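Long-range contact in carbon monoxide dehydrogenase (Thermococcus sp. AM4, PDB 6T7J), which probably catalyses the reversible oxidation of carbon monoxide to carbon dioxide, passing the electrons along iron-sulfur clusters: residues A[410-415]-A[492-497]. Numbering follows the deposited sequence.
Sequences KMEAIA and MSPKAV
I414 N reaches across to M492 O, 2.7 Å away and nearly straight at 167°, although the donor stands well above the plane of that carbonyl. The same oxygen takes a longer CA-H...O contact from A413 and lies against I414 CB, so one acceptor meets two successive residues of the strand. Beyond it the I414 side chain turns CG1 away from its own carbonyl carbon (chi1 -60°) and then runs extended, which brings CD1 to 3.7 Å from P494 CG, at the ring's outer corner. E412 comes to that ring at about a right angle, its chain stretched out and OE1 3.9 Å from P494 CD; the carboxylate's polar partner is K249, in a salt bridge on the neighbouring strand. Strand 411-415 pairs antiparallel with strand 248-252, and the contact joins this small sheet to the loop between helix 480-489 and helix 502-511, in the region of the parallel sheet 444-606. A413 CB sits 4.0 Å from M492 CB. From there the M492 chain, extended beyond CG, leads away from the strand to pack on W482, S483 and A486 of helix 480-489 and on C516 and H518. S493 sets its CB 3.3 Å from E412 O, while its hydroxyl turns back to hydrogen-bond with G490 O, and M411 SD only grazes that CB at 4.5 Å.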
ATOM      1  N   LYS A 410      26.076  17.516 -26.633  1.00 59.90           N
ATOM      2  CA  LYS A 410      25.184  16.582 -27.295  1.00 58.75           C
ATOM      3  C   LYS A 410      25.996  15.335 -27.609  1.00 61.04           C
ATOM      4  O   LYS A 410      27.192  15.420 -27.894  1.00 64.66           O
ATOM      5  CB  LYS A 410      24.594  17.210 -28.568  1.00 61.48           C
ATOM      6  CG  LYS A 410      23.726  16.304 -29.416  1.00 62.92           C
ATOM      7  CD  LYS A 410      22.942  17.116 -30.444  1.00 66.03           C
ATOM      8  CE  LYS A 410      23.836  18.113 -31.177  1.00 73.78           C
ATOM      9  NZ  LYS A 410      23.421  18.305 -32.596  1.00 69.41           N
ATOM     10  N   MET A 411      25.357  14.172 -27.533  1.00 61.51           N
ATOM     11  CA  MET A 411      26.097  12.932 -27.727  1.00 53.88           C
ATOM     12  C   MET A 411      25.287  11.967 -28.575  1.00 59.17           C
ATOM     13  O   MET A 411      24.064  11.919 -28.466  1.00 62.98           O
ATOM     14  CB  MET A 411      26.445  12.285 -26.381  1.00 60.36           C
ATOM     15  CG  MET A 411      27.254  11.006 -26.493  1.00 56.77           C
ATOM     16  SD  MET A 411      28.740  11.184 -27.494  1.00 60.63           S
ATOM     17  CE  MET A 411      29.836  12.024 -26.352  1.00 46.30           C
ATOM     18  N   GLU A 412      25.964  11.197 -29.420  1.00 58.30           N
ATOM     19  CA  GLU A 412      25.281  10.181 -30.205  1.00 57.98           C
ATOM     20  C   GLU A 412      25.159   8.896 -29.397  1.00 58.76           C
ATOM     21  O   GLU A 412      26.052   8.548 -28.619  1.00 61.02           O
ATOM     22  CB  GLU A 412      26.017   9.906 -31.515  1.00 55.84           C
ATOM     23  CG  GLU A 412      25.301   8.904 -32.400  1.00 64.59           C
ATOM     24  CD  GLU A 412      25.817   8.910 -33.815  1.00 80.98           C
ATOM     25  OE1 GLU A 412      25.812   7.840 -34.454  1.00 78.99           O
ATOM     26  OE2 GLU A 412      26.233   9.987 -34.288  1.00 85.51           O
ATOM     27  N   ALA A 413      24.042   8.197 -29.581  1.00 53.49           N
ATOM     28  CA  ALA A 413      23.783   6.968 -28.850  1.00 50.86           C
ATOM     29  C   ALA A 413      23.038   5.991 -29.743  1.00 55.13           C
ATOM     30  O   ALA A 413      22.086   6.371 -30.432  1.00 52.86           O
ATOM     31  CB  ALA A 413      22.974   7.246 -27.581  1.00 45.81           C
ATOM     32  N   ILE A 414      23.479   4.738 -29.728  1.00 50.00           N
ATOM     33  CA  ILE A 414      22.788   3.646 -30.396  1.00 51.69           C
ATOM     34  C   ILE A 414      21.917   2.952 -29.360  1.00 54.31           C
ATOM     35  O   ILE A 414      22.428   2.370 -28.395  1.00 58.23           O
ATOM     36  CB  ILE A 414      23.780   2.663 -31.041  1.00 52.88           C
ATOM     37  CG1 ILE A 414      24.643   3.381 -32.080  1.00 53.42           C
ATOM     38  CG2 ILE A 414      23.039   1.490 -31.666  1.00 49.77           C
ATOM     39  CD1 ILE A 414      25.684   2.496 -32.721  1.00 54.66           C
ATOM     40  N   ALA A 415      20.607   3.019 -29.552  1.00 49.92           N
ATOM     41  CA  ALA A 415      19.641   2.438 -28.630  1.00 52.17           C
ATOM     42  C   ALA A 415      18.777   1.414 -29.361  1.00 53.70           C
ATOM     43  O   ALA A 415      18.974   1.128 -30.545  1.00 52.02           O
ATOM     44  CB  ALA A 415      18.776   3.528 -27.991  1.00 51.14           C
ATOM     45  N   MET A 492      27.330   4.665 -25.459  1.00 55.42           N
ATOM     46  CA  MET A 492      26.484   3.981 -26.429  1.00 56.70           C
ATOM     47  C   MET A 492      26.713   4.490 -27.845  1.00 55.99           C
ATOM     48  O   MET A 492      25.938   4.154 -28.747  1.00 60.33           O
ATOM     49  CB  MET A 492      25.008   4.119 -26.043  1.00 49.08           C
ATOM     50  CG  MET A 492      24.625   3.306 -24.818  1.00 50.95           C
ATOM     51  SD  MET A 492      22.982   3.685 -24.183  1.00 58.59           S
ATOM     52  CE  MET A 492      22.911   2.586 -22.771  1.00 48.16           C
ATOM     53  N   SER A 493      27.750   5.293 -28.060  1.00 59.55           N
ATOM     54  CA  SER A 493      28.114   5.749 -29.389  1.00 61.69           C
ATOM     55  C   SER A 493      28.965   4.693 -30.088  1.00 65.49           C
ATOM     56  O   SER A 493      29.549   3.823 -29.436  1.00 60.92           O
ATOM     57  CB  SER A 493      28.869   7.074 -29.298  1.00 63.88           C
ATOM     58  OG  SER A 493      30.037   6.945 -28.507  1.00 71.29           O
ATOM     59  N   PRO A 494      29.038   4.736 -31.424  1.00 70.14           N
ATOM     60  CA  PRO A 494      29.822   3.715 -32.141  1.00 68.46           C
ATOM     61  C   PRO A 494      31.283   3.646 -31.725  1.00 64.80           C
ATOM     62  O   PRO A 494      31.899   2.581 -31.858  1.00 67.44           O
ATOM     63  CB  PRO A 494      29.673   4.136 -33.610  1.00 68.77           C
ATOM     64  CG  PRO A 494      28.378   4.865 -33.657  1.00 64.51           C
ATOM     65  CD  PRO A 494      28.280   5.597 -32.349  1.00 71.70           C
ATOM     66  N   LYS A 495      31.856   4.740 -31.222  1.00 63.09           N
ATOM     67  CA  LYS A 495      33.240   4.737 -30.762  1.00 61.54           C
ATOM     68  C   LYS A 495      33.391   4.254 -29.325  1.00 64.29           C
ATOM     69  O   LYS A 495      34.526   4.131 -28.851  1.00 65.58           O
ATOM     70  CB  LYS A 495      33.850   6.139 -30.896  1.00 69.11           C
ATOM     71  CG  LYS A 495      33.229   7.196 -29.985  1.00 75.67           C
ATOM     72  CD  LYS A 495      34.000   7.356 -28.674  1.00 75.95           C
ATOM     73  CE  LYS A 495      33.218   8.204 -27.678  1.00 75.29           C
ATOM     74  NZ  LYS A 495      33.425   7.767 -26.265  1.00 61.07           N
ATOM     75  N   ALA A 496      32.285   3.985 -28.622  1.00 65.15           N
ATOM     76  CA  ALA A 496      32.377   3.560 -27.227  1.00 61.85           C
ATOM     77  C   ALA A 496      33.183   2.279 -27.078  1.00 58.63           C
ATOM     78  O   ALA A 496      33.786   2.045 -26.025  1.00 59.83           O
ATOM     79  CB  ALA A 496      30.980   3.370 -26.639  1.00 55.82           C
ATOM     80  N   VAL A 497      33.221   1.450 -28.119  1.00 62.10           N
ATOM     81  CA  VAL A 497      33.995   0.213 -28.120  1.00 66.12           C
ATOM     82  C   VAL A 497      35.464   0.487 -27.783  1.00 65.13           C
ATOM     83  O   VAL A 497      36.163  -0.393 -27.269  1.00 62.80           O
ATOM     84  CB  VAL A 497      33.839  -0.503 -29.477  1.00 61.69           C
ATOM     85  CG1 VAL A 497      34.762  -1.690 -29.585  1.00 58.96           C
ATOM     86  CG2 VAL A 497      32.400  -0.955 -29.668  1.00 63.61           C
TER